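Local structure of K Homology domain-containing protein (Aeropyrum pernix, 1TUA) at residues A69-F74 with E137-I141; R32-V36 with N59-A63; D86-V90 with G142-M148; A149-A153 with H169-M174. The protein is of unknown function but, with two K homology units, probably binds RNA. All coordinates share one frame; numbering follows the deposited sequence.

Interaction 1: residues A69-F74 with E137-I141; sequences AISLGF and EVAII
Phe74 lays one face of its ring over the CD1 methyl of Ile141, a CH-pi contact in which the methyl lies 3.8 Å from the ring centroid and 18° off the ring normal, shifted toward the rim. The two side chains run past each other in opposite directions, which also brings Ile141 CG1 close to Phe74 CE2. The same rim meets the strand at Ala139: Phe74 CE2 is 3.5 Å from Ala139 CB, and Phe74 CZ approaches Ala139 O obliquely at 3.4 Å. Phe74 has its CG anti to its own carbonyl carbon (chi1 -84°), the setting that sends the ring across to the strand. Leu72 splits its two methyls: CD1 rests 3.9 Å from Ala139 CB, while the Leu72 and Glu137 side chains cross at about a right angle, with Leu72 CD2 3.7 Å from Glu137 OE1. That carboxylate has its salt bridge with Lys11. A water lies between Leu72 O and Glu137 O. Helix 57-72 ends here in a Schellman motif, with Gly73 at positive phi and Phe74 N bonded to Ala69 O at 3.1 Å, and this turn delivers the ring to the sheet. The final helix of the first KH unit is thereby packed against the central strand of the second unit's sheet. A serine in place of Phe74 would probably leave Ile141 CD1 and Ala139 CB without their aromatic cover and open a gap between the helix end and the strand. With no direct hydrogen bond between the segments, the contact relies on the burial of apolar surface, with the charge of Glu137 kept at its margin.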
loop_
_atom_site.group_PDB
_atom_site.type_symbol
_atom_site.label_atom_id
_atom_site.label_comp_id
_atom_site.label_asym_id
_atom_site.label_seq_id
_atom_site.Cartn_x
_atom_site.Cartn_y
_atom_site.Cartn_z
ATOM N N ALA A 69 -1.083 -4.744 -3.824
ATOM C CA ALA A 69 -1.920 -3.762 -3.133
ATOM C C ALA A 69 -3.412 -4.134 -3.184
ATOM O O ALA A 69 -4.138 -3.955 -2.203
ATOM C CB ALA A 69 -1.697 -2.367 -3.730
ATOM N N ILE A 70 -3.872 -4.642 -4.324
ATOM C CA ILE A 70 -5.275 -5.044 -4.451
ATOM C C ILE A 70 -5.530 -6.274 -3.579
ATOM O O ILE A 70 -6.567 -6.381 -2.917
ATOM C CB ILE A 70 -5.635 -5.355 -5.922
ATOM C CG1 ILE A 70 -5.541 -4.063 -6.744
ATOM C CG2 ILE A 70 -7.042 -5.981 -6.012
ATOM C CD1 ILE A 70 -5.636 -4.277 -8.240
ATOM N N SER A 71 -4.572 -7.194 -3.577
ATOM C CA SER A 71 -4.666 -8.403 -2.758
ATOM C C SER A 71 -4.792 -8.027 -1.276
ATOM O O SER A 71 -5.546 -8.645 -0.527
ATOM C CB SER A 71 -3.417 -9.269 -2.968
ATOM O OG SER A 71 -3.457 -10.434 -2.162
ATOM N N LEU A 72 -4.051 -7.003 -0.866
ATOM C CA LEU A 72 -4.073 -6.531 0.518
ATOM C C LEU A 72 -5.382 -5.854 0.928
ATOM O O LEU A 72 -5.644 -5.670 2.122
ATOM C CB LEU A 72 -2.900 -5.582 0.765
ATOM C CG LEU A 72 -1.539 -6.280 0.858
ATOM C CD1 LEU A 72 -0.428 -5.252 0.799
ATOM C CD2 LEU A 72 -1.468 -7.086 2.147
ATOM N N GLY A 73 -6.202 -5.474 -0.048
ATOM C CA GLY A 73 -7.473 -4.854 0.286
ATOM C C GLY A 73 -7.823 -3.560 -0.427
ATOM O O GLY A 73 -8.982 -3.144 -0.411
ATOM N N PHE A 74 -6.836 -2.913 -1.041
ATOM C CA PHE A 74 -7.085 -1.668 -1.757
ATOM C C PHE A 74 -7.916 -1.881 -3.013
ATOM O O PHE A 74 -7.718 -2.849 -3.737
ATOM C CB PHE A 74 -5.768 -1.023 -2.218
ATOM C CG PHE A 74 -5.086 -0.177 -1.177
ATOM C CD1 PHE A 74 -5.672 1.002 -0.717
ATOM C CD2 PHE A 74 -3.833 -0.535 -0.692
ATOM C CE1 PHE A 74 -5.019 1.813 0.207
ATOM C CE2 PHE A 74 -3.165 0.270 0.235
ATOM C CZ PHE A 74 -3.760 1.448 0.684
ATOM N N GLU A 137 -3.513 -6.816 8.185
ATOM C CA GLU A 137 -2.443 -6.047 7.550
ATOM C C GLU A 137 -2.919 -4.642 7.208
ATOM O O GLU A 137 -4.000 -4.479 6.642
ATOM C CB GLU A 137 -1.979 -6.742 6.268
ATOM C CG GLU A 137 -1.215 -8.029 6.512
ATOM C CD GLU A 137 -1.285 -8.985 5.337
ATOM O OE1 GLU A 137 -2.414 -9.351 4.926
ATOM O OE2 GLU A 137 -0.213 -9.379 4.828
ATOM N N VAL A 138 -2.134 -3.630 7.571
ATOM C CA VAL A 138 -2.482 -2.252 7.227
ATOM C C VAL A 138 -1.531 -1.839 6.109
ATOM O O VAL A 138 -0.323 -1.722 6.321
ATOM C CB VAL A 138 -2.311 -1.296 8.400
ATOM C CG1 VAL A 138 -2.700 0.111 7.970
ATOM C CG2 VAL A 138 -3.174 -1.755 9.562
ATOM N N ALA A 139 -2.082 -1.653 4.914
ATOM C CA ALA A 139 -1.294 -1.287 3.740
ATOM C C ALA A 139 -1.302 0.226 3.536
ATOM O O ALA A 139 -2.335 0.881 3.701
ATOM C CB ALA A 139 -1.850 -1.993 2.505
ATOM N N ILE A 140 -0.148 0.764 3.148
ATOM C CA ILE A 140 0.021 2.199 2.955
ATOM C C ILE A 140 0.671 2.509 1.613
ATOM O O ILE A 140 1.665 1.890 1.247
ATOM C CB ILE A 140 0.943 2.773 4.055
ATOM C CG1 ILE A 140 0.389 2.420 5.438
ATOM C CG2 ILE A 140 1.110 4.279 3.875
ATOM C CD1 ILE A 140 1.424 2.527 6.558
ATOM N N ILE A 141 0.118 3.482 0.897
ATOM C CA ILE A 141 0.670 3.907 -0.385
ATOM C C ILE A 141 1.007 5.391 -0.314
ATOM O O ILE A 141 0.149 6.208 0.025
ATOM C CB ILE A 141 -0.333 3.706 -1.549
ATOM C CG1 ILE A 141 -0.661 2.213 -1.724
ATOM C CG2 ILE A 141 0.260 4.282 -2.836
ATOM C CD1 ILE A 141 -1.845 1.940 -2.634
HETATM O O HOH W 1 -4.662 -3.915 3.894
#

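Interaction 2: residues R32-V36 with N59-A63; sequences RTGTV and NLMKA
Asn59 reaches across to the end of helix 24-33, where its ND2 donates to Thr33 O over 2.9 Å with a fairly straight N-H (160°). The carbonyl oxygen lies close to the amide plane of Asn59, but the donor stands above the carbonyl plane, 37° out of it. The backbone of Asn59 takes part as well: its O faces the CB and CG2 of Thr33 and bonds to Ala63 N within the helix. Leu60 points its CB away from the loop, yet with CG anti to the backbone N (chi1 -172°) its CD1 swings back to 4.1 Å from Thr35 CG2. One turn on, the methyl of Ala63 sits against two hydroxyls, 3.8 Å from Thr33 OG1 and 3.9 Å from Thr35 OG1. These hydroxyls are tied to each other, Thr35 OG1 donating to Thr33 OG1 at 2.8 Å, and Thr33 OG1 is also hydrogen-bonded to Ile29 O. A valine in place of Thr33 would probably leave Thr35 OG1 without its acceptor and Ile29 O without this partner. In this KH unit the contact fastens the last helix to the turn at Gly34 that joins helix 24-33 to strand 35-40. Each hydroxyl has a hydrogen-bond partner on its own side of the contact, so lying against the Ala63 methyl probably costs little.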
loop_
_atom_site.group_PDB
_atom_site.type_symbol
_atom_site.label_atom_id
_atom_site.label_comp_id
_atom_site.label_asym_id
_atom_site.label_seq_id
_atom_site.Cartn_x
_atom_site.Cartn_y
_atom_site.Cartn_z
ATOM N N ARG A 32 -1.126 -0.164 -19.076
ATOM C CA ARG A 32 -0.320 0.956 -18.597
ATOM C C ARG A 32 1.158 0.668 -18.348
ATOM O O ARG A 32 1.974 1.595 -18.336
ATOM C CB ARG A 32 -0.960 1.527 -17.330
ATOM C CG ARG A 32 -2.322 2.143 -17.613
ATOM C CD ARG A 32 -3.000 2.695 -16.377
ATOM N NE ARG A 32 -2.221 3.751 -15.740
ATOM C CZ ARG A 32 -2.666 4.492 -14.728
ATOM N NH1 ARG A 32 -3.890 4.293 -14.245
ATOM N NH2 ARG A 32 -1.881 5.421 -14.187
ATOM N N THR A 33 1.502 -0.608 -18.172
ATOM C CA THR A 33 2.884 -1.003 -17.887
ATOM C C THR A 33 3.602 -1.802 -18.978
ATOM O O THR A 33 4.821 -1.947 -18.935
ATOM C CB THR A 33 2.957 -1.823 -16.586
ATOM O OG1 THR A 33 2.121 -2.980 -16.712
ATOM C CG2 THR A 33 2.500 -0.987 -15.392
ATOM N N GLY A 34 2.859 -2.324 -19.949
ATOM C CA GLY A 34 3.491 -3.104 -21.002
ATOM C C GLY A 34 3.878 -4.484 -20.496
ATOM O O GLY A 34 4.904 -5.052 -20.885
ATOM N N THR A 35 3.049 -5.026 -19.613
ATOM C CA THR A 35 3.299 -6.344 -19.055
ATOM C C THR A 35 2.207 -7.313 -19.469
ATOM O O THR A 35 1.189 -6.919 -20.048
ATOM C CB THR A 35 3.337 -6.307 -17.504
ATOM O OG1 THR A 35 2.100 -5.780 -17.003
ATOM C CG2 THR A 35 4.502 -5.447 -17.013
ATOM N N VAL A 36 2.449 -8.590 -19.185
ATOM C CA VAL A 36 1.494 -9.645 -19.454
ATOM C C VAL A 36 1.270 -10.315 -18.103
ATOM O O VAL A 36 2.216 -10.759 -17.449
ATOM C CB VAL A 36 2.033 -10.662 -20.467
ATOM C CG1 VAL A 36 1.004 -11.773 -20.679
ATOM C CG2 VAL A 36 2.350 -9.954 -21.780
ATOM N N ASN A 59 8.672 -0.978 -14.574
ATOM C CA ASN A 59 7.334 -1.247 -15.104
ATOM C C ASN A 59 6.815 -2.574 -14.591
ATOM O O ASN A 59 5.652 -2.689 -14.207
ATOM C CB ASN A 59 7.354 -1.285 -16.633
ATOM C CG ASN A 59 7.368 0.099 -17.246
ATOM O OD1 ASN A 59 8.011 1.012 -16.724
ATOM N ND2 ASN A 59 6.663 0.259 -18.372
ATOM N N LEU A 60 7.693 -3.575 -14.591
ATOM C CA LEU A 60 7.352 -4.916 -14.129
ATOM C C LEU A 60 7.087 -4.921 -12.618
ATOM O O LEU A 60 6.088 -5.468 -12.141
ATOM C CB LEU A 60 8.500 -5.873 -14.453
ATOM C CG LEU A 60 8.235 -7.357 -14.215
ATOM C CD1 LEU A 60 7.248 -7.877 -15.256
ATOM C CD2 LEU A 60 9.539 -8.123 -14.307
ATOM N N MET A 61 7.991 -4.291 -11.878
ATOM C CA MET A 61 7.880 -4.215 -10.432
ATOM C C MET A 61 6.632 -3.455 -9.971
ATOM O O MET A 61 5.919 -3.912 -9.079
ATOM C CB MET A 61 9.168 -3.594 -9.864
ATOM C CG MET A 61 10.400 -4.494 -10.075
ATOM S SD MET A 61 12.014 -3.732 -9.720
ATOM C CE MET A 61 11.910 -3.540 -7.999
ATOM N N LYS A 62 6.342 -2.309 -10.580
ATOM C CA LYS A 62 5.155 -1.551 -10.175
ATOM C C LYS A 62 3.869 -2.296 -10.531
ATOM O O LYS A 62 2.885 -2.224 -9.802
ATOM C CB LYS A 62 5.166 -0.156 -10.804
ATOM C CG LYS A 62 6.195 0.773 -10.172
ATOM C CD LYS A 62 6.096 2.191 -10.725
ATOM C CE LYS A 62 6.950 3.161 -9.912
ATOM N NZ LYS A 62 6.441 3.336 -8.519
ATOM N N ALA A 63 3.873 -3.008 -11.655
ATOM C CA ALA A 63 2.705 -3.789 -12.052
ATOM C C ALA A 63 2.436 -4.815 -10.944
ATOM O O ALA A 63 1.287 -5.028 -10.535
ATOM C CB ALA A 63 2.973 -4.507 -13.380
#

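Interaction 3: residues D86-V90 with G142-M148; sequences DQILV and GDYERAM
Ile88 bends toward the start of helix 144-158 and brings its CD1 to the edge of the Tyr144 ring, near the ring plane and 3.8 Å from Tyr144 CD1. This follows from its CG1 lying between the backbone N and the carbonyl carbon (chi1 65°), a turn that also carries CD1 close to Tyr144 CA. Tyr144 in turn has Met148 CG over one face. Farther along the strand, Val90 points CG2 at the helix, 3.9 Å from Ala147 CB, with Met148 SD beside it. At the other end, Gln87 and Asp143 cross obliquely with amide and carboxylate planes 74° apart. Gln87 OE1 lies 3.3 Å from Gly142 CA and takes its hydrogen bond from Arg81 NE. In the backbone, Ile88 and Gly142 form an antiparallel hydrogen-bonded pair, Ile88 N to Gly142 O at 2.8 Å and Gly142 N to Ile88 O at 3.2 Å. The chain then turns out of the sheet into the last helix of the second KH unit. Asp143 is the N-cap, its OD1 accepting from Arg146 N at 3.1 Å and met nearly along the C-O axis, while OD2 has a salt bridge, weak as a hydrogen bond, with Arg146 NH1. A water accepts from Tyr144 N at 2.8 Å and donates to Asp86 O. Amide hydrogens of the first helical turn are thus met by a carboxylate and a water, and the negative charge on Asp143 would be expected to suit the positive end of the helix dipole.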
loop_
_atom_site.group_PDB
_atom_site.type_symbol
_atom_site.label_atom_id
_atom_site.label_comp_id
_atom_site.label_asym_id
_atom_site.label_seq_id
_atom_site.Cartn_x
_atom_site.Cartn_y
_atom_site.Cartn_z
ATOM N N ASP A 86 7.740 7.634 -7.667
ATOM C CA ASP A 86 8.026 7.814 -6.250
ATOM C C ASP A 86 7.023 7.229 -5.260
ATOM O O ASP A 86 7.236 7.318 -4.049
ATOM C CB ASP A 86 8.230 9.298 -5.947
ATOM C CG ASP A 86 9.357 9.903 -6.762
ATOM O OD1 ASP A 86 10.444 9.280 -6.833
ATOM O OD2 ASP A 86 9.156 11.001 -7.328
ATOM N N GLN A 87 5.942 6.632 -5.750
ATOM C CA GLN A 87 4.956 6.041 -4.841
ATOM C C GLN A 87 5.366 4.604 -4.520
ATOM O O GLN A 87 5.753 3.852 -5.410
ATOM C CB GLN A 87 3.555 6.049 -5.472
ATOM C CG GLN A 87 3.056 7.421 -5.886
ATOM C CD GLN A 87 3.085 8.401 -4.739
ATOM O OE1 GLN A 87 2.352 8.255 -3.756
ATOM N NE2 GLN A 87 3.946 9.407 -4.846
ATOM N N ILE A 88 5.295 4.230 -3.245
ATOM C CA ILE A 88 5.646 2.879 -2.825
ATOM C C ILE A 88 4.557 2.282 -1.926
ATOM O O ILE A 88 3.658 2.975 -1.450
ATOM C CB ILE A 88 6.989 2.842 -2.042
ATOM C CG1 ILE A 88 6.845 3.602 -0.723
ATOM C CG2 ILE A 88 8.108 3.439 -2.887
ATOM C CD1 ILE A 88 7.998 3.404 0.224
ATOM N N LEU A 89 4.659 0.982 -1.702
ATOM C CA LEU A 89 3.711 0.269 -0.865
ATOM C C LEU A 89 4.424 -0.214 0.391
ATOM O O LEU A 89 5.439 -0.904 0.308
ATOM C CB LEU A 89 3.147 -0.929 -1.626
ATOM C CG LEU A 89 2.263 -1.907 -0.849
ATOM C CD1 LEU A 89 0.976 -1.218 -0.407
ATOM C CD2 LEU A 89 1.950 -3.103 -1.745
ATOM N N VAL A 90 3.895 0.167 1.548
ATOM C CA VAL A 90 4.455 -0.248 2.827
ATOM C C VAL A 90 3.352 -0.970 3.569
ATOM O O VAL A 90 2.196 -0.552 3.522
ATOM C CB VAL A 90 4.919 0.949 3.654
ATOM C CG1 VAL A 90 5.297 0.494 5.060
ATOM C CG2 VAL A 90 6.105 1.604 2.968
ATOM N N GLY A 142 2.254 5.732 -0.635
ATOM C CA GLY A 142 2.688 7.124 -0.625
ATOM C C GLY A 142 4.163 7.194 -0.980
ATOM O O GLY A 142 4.761 6.155 -1.261
ATOM N N ASP A 143 4.770 8.384 -0.997
ATOM C CA ASP A 143 6.199 8.417 -1.298
ATOM C C ASP A 143 6.928 7.900 -0.063
ATOM O O ASP A 143 6.348 7.823 1.022
ATOM C CB ASP A 143 6.698 9.822 -1.722
ATOM C CG ASP A 143 6.508 10.883 -0.661
ATOM O OD1 ASP A 143 6.947 10.683 0.489
ATOM O OD2 ASP A 143 5.928 11.939 -0.987
ATOM N N TYR A 144 8.190 7.528 -0.232
ATOM C CA TYR A 144 8.974 6.956 0.855
ATOM C C TYR A 144 8.831 7.555 2.251
ATOM O O TYR A 144 8.447 6.858 3.187
ATOM C CB TYR A 144 10.460 6.940 0.492
ATOM C CG TYR A 144 11.281 6.231 1.538
ATOM C CD1 TYR A 144 11.178 4.852 1.711
ATOM C CD2 TYR A 144 12.103 6.945 2.406
ATOM C CE1 TYR A 144 11.871 4.200 2.726
ATOM C CE2 TYR A 144 12.801 6.303 3.427
ATOM C CZ TYR A 144 12.678 4.933 3.582
ATOM O OH TYR A 144 13.355 4.297 4.597
ATOM N N GLU A 145 9.157 8.833 2.402
ATOM C CA GLU A 145 9.078 9.465 3.713
ATOM C C GLU A 145 7.677 9.545 4.311
ATOM O O GLU A 145 7.493 9.305 5.507
ATOM C CB GLU A 145 9.680 10.857 3.649
ATOM C CG GLU A 145 11.139 10.848 3.315
ATOM C CD GLU A 145 11.752 12.201 3.515
ATOM O OE1 GLU A 145 11.395 13.132 2.762
ATOM O OE2 GLU A 145 12.577 12.337 4.442
ATOM N N ARG A 146 6.693 9.894 3.490
ATOM C CA ARG A 146 5.319 9.986 3.968
ATOM C C ARG A 146 4.762 8.608 4.337
ATOM O O ARG A 146 4.083 8.461 5.355
ATOM C CB ARG A 146 4.439 10.662 2.913
ATOM C CG ARG A 146 4.755 12.143 2.756
ATOM C CD ARG A 146 3.952 12.787 1.641
ATOM N NE ARG A 146 4.100 14.241 1.669
ATOM C CZ ARG A 146 5.239 14.884 1.433
ATOM N NH1 ARG A 146 6.341 14.207 1.140
ATOM N NH2 ARG A 146 5.279 16.208 1.513
ATOM N N ALA A 147 5.055 7.597 3.523
ATOM C CA ALA A 147 4.589 6.244 3.821
ATOM C C ALA A 147 5.241 5.743 5.121
ATOM O O ALA A 147 4.596 5.081 5.937
ATOM C CB ALA A 147 4.918 5.301 2.661
ATOM N N MET A 148 6.520 6.059 5.313
ATOM C CA MET A 148 7.208 5.628 6.523
ATOM C C MET A 148 6.671 6.384 7.744
ATOM O O MET A 148 6.607 5.827 8.846
ATOM C CB MET A 148 8.725 5.818 6.386
ATOM C CG MET A 148 9.393 4.840 5.394
ATOM S SD MET A 148 8.967 3.075 5.672
ATOM C CE MET A 148 9.780 2.792 7.220
HETATM O O HOH W 2 9.414 7.688 -2.756
#

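Interaction 4: residues A149-A153 with H169-M174; sequences AAKQA and HLERIM
Helix segments 149-153 and 169-174 run antiparallel, their axes 10.2 Å apart at closest and 166° between their N-to-C directions, with Ala153 and Leu170 the nearest pair of CA atoms. Alanines on the first helix give the second a low surface to pack on. Ala149 CB is met by three side chains: Leu170 CD1 and Ile173 CG2, each 3.9 Å away, and Met174 SD at 4.1 Å. Leu170 straddles a turn of the facing helix. Its CG stands anti to the backbone N (chi1 -168°), and from there CD1 comes 3.6 Å from Ala149 O while CD2 reaches Ala153 CB at 4.0 Å. Helix 144-158 is the last helix of the second KH unit, with the sheet on its other flank, where Ala150 touches Ile140. The long helix 163-188 follows it in the chain and folds back over it as an added layer, with Leu170 also touching Met126 and Thr127 of helix 118-127. Toward the margin the contact turns polar. Gln152 is extended and crosses His169 at about a right angle, amide and ring planes 86° apart. Gln152 OE1 lies in the plane of the ring, at its edge, only 3.0 Å from His169 CE1; this carbon between two nitrogens is probably polarised enough to accept such an approach. Gln152 NE2 instead donates to a water at 3.3 Å, and the same water is hydrogen-bonded to His169 NE2 at 3.0 Å and so links amide and imidazole.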
loop_
_atom_site.group_PDB
_atom_site.type_symbol
_atom_site.label_atom_id
_atom_site.label_comp_id
_atom_site.label_asym_id
_atom_site.label_seq_id
_atom_site.Cartn_x
_atom_site.Cartn_y
_atom_site.Cartn_z
ATOM N N ALA A 149 6.267 7.640 7.549
ATOM C CA ALA A 149 5.706 8.430 8.650
ATOM C C ALA A 149 4.377 7.805 9.079
ATOM O O ALA A 149 4.111 7.629 10.270
ATOM C CB ALA A 149 5.491 9.873 8.207
ATOM N N ALA A 150 3.545 7.464 8.097
ATOM C CA ALA A 150 2.250 6.845 8.360
ATOM C C ALA A 150 2.429 5.484 9.044
ATOM O O ALA A 150 1.689 5.129 9.962
ATOM C CB ALA A 150 1.485 6.674 7.047
ATOM N N LYS A 151 3.417 4.723 8.582
ATOM C CA LYS A 151 3.698 3.405 9.137
ATOM C C LYS A 151 3.981 3.526 10.630
ATOM O O LYS A 151 3.454 2.764 11.446
ATOM C CB LYS A 151 4.911 2.798 8.429
ATOM C CG LYS A 151 5.366 1.447 8.963
ATOM C CD LYS A 151 6.668 1.025 8.289
ATOM C CE LYS A 151 7.146 -0.340 8.768
ATOM N NZ LYS A 151 6.345 -1.463 8.198
ATOM N N GLN A 152 4.820 4.495 10.978
ATOM C CA GLN A 152 5.180 4.723 12.366
ATOM C C GLN A 152 3.940 5.082 13.193
ATOM O O GLN A 152 3.732 4.531 14.276
ATOM C CB GLN A 152 6.235 5.833 12.436
ATOM C CG GLN A 152 6.679 6.198 13.833
ATOM C CD GLN A 152 7.779 7.242 13.829
ATOM O OE1 GLN A 152 7.754 8.191 13.041
ATOM N NE2 GLN A 152 8.746 7.080 14.721
ATOM N N ALA A 153 3.112 5.995 12.680
ATOM C CA ALA A 153 1.897 6.396 13.387
ATOM C C ALA A 153 0.985 5.187 13.619
ATOM O O ALA A 153 0.423 5.018 14.708
ATOM C CB ALA A 153 1.162 7.470 12.599
ATOM N N HIS A 169 3.140 13.768 17.298
ATOM C CA HIS A 169 4.403 13.234 16.799
ATOM C C HIS A 169 4.451 13.265 15.270
ATOM O O HIS A 169 5.445 13.691 14.680
ATOM C CB HIS A 169 4.592 11.804 17.301
ATOM C CG HIS A 169 5.796 11.121 16.734
ATOM N ND1 HIS A 169 5.805 10.549 15.479
ATOM C CD2 HIS A 169 7.039 10.942 17.240
ATOM C CE1 HIS A 169 7.003 10.047 15.236
ATOM N NE2 HIS A 169 7.770 10.272 16.288
ATOM N N LEU A 170 3.367 12.816 14.641
ATOM C CA LEU A 170 3.257 12.795 13.185
ATOM C C LEU A 170 3.390 14.216 12.640
ATOM O O LEU A 170 4.000 14.443 11.598
ATOM C CB LEU A 170 1.907 12.195 12.790
ATOM C CG LEU A 170 1.654 11.799 11.337
ATOM C CD1 LEU A 170 2.765 10.887 10.832
ATOM C CD2 LEU A 170 0.293 11.109 11.255
ATOM N N GLU A 171 2.814 15.162 13.373
ATOM C CA GLU A 171 2.846 16.584 13.036
ATOM C C GLU A 171 4.304 17.055 12.945
ATOM O O GLU A 171 4.693 17.751 11.999
ATOM C CB GLU A 171 2.126 17.369 14.135
ATOM C CG GLU A 171 1.912 18.838 13.855
ATOM C CD GLU A 171 0.557 19.108 13.254
ATOM O OE1 GLU A 171 -0.440 18.561 13.769
ATOM O OE2 GLU A 171 0.483 19.873 12.277
ATOM N N ARG A 172 5.100 16.673 13.943
ATOM C CA ARG A 172 6.511 17.044 13.988
ATOM C C ARG A 172 7.247 16.438 12.805
ATOM O O ARG A 172 8.010 17.119 12.120
ATOM C CB ARG A 172 7.154 16.551 15.286
ATOM C CG ARG A 172 6.472 17.057 16.539
ATOM C CD ARG A 172 6.693 18.547 16.751
ATOM N NE ARG A 172 5.821 19.075 17.799
ATOM C CZ ARG A 172 5.750 18.588 19.036
ATOM N NH1 ARG A 172 6.504 17.553 19.397
ATOM N NH2 ARG A 172 4.920 19.133 19.915
ATOM N N ILE A 173 7.014 15.151 12.577
ATOM C CA ILE A 173 7.653 14.438 11.481
ATOM C C ILE A 173 7.295 15.028 10.121
ATOM O O ILE A 173 8.172 15.239 9.280
ATOM C CB ILE A 173 7.255 12.938 11.485
ATOM C CG1 ILE A 173 7.751 12.266 12.770
ATOM C CG2 ILE A 173 7.821 12.242 10.257
ATOM C CD1 ILE A 173 9.246 12.318 12.961
ATOM N N MET A 174 6.008 15.297 9.904
ATOM C CA MET A 174 5.552 15.836 8.625
ATOM C C MET A 174 5.925 17.298 8.383
ATOM O O MET A 174 6.194 17.689 7.246
ATOM C CB MET A 174 4.041 15.646 8.479
ATOM C CG MET A 174 3.628 14.202 8.169
ATOM S SD MET A 174 4.357 13.532 6.637
ATOM C CE MET A 174 3.910 14.806 5.488
HETATM O O HOH W 3 10.451 9.878 14.922
#

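Interactions 1, 2 and 4 are buried; interaction 3 is only partly so. Interaction 1, near the centre of the chain, joins the two KH units by apolar packing, whereas interaction 2 lies within the first unit and is crossed by one amide-to-carbonyl bond, beside hydroxyls paired on their own side. Both draw on helix 57-72, at places whose nearest atoms are about 7 Å apart. Interactions 1 and 3 meet in the second sheet, and interaction 3 is the contact with backbone sheet bonds across it. Interactions 3 and 4 share helix 144-158: its capped start faces strand 87-93, its alanine-rich middle the outer helix, in apolar helix packing with a water-linked polar margin.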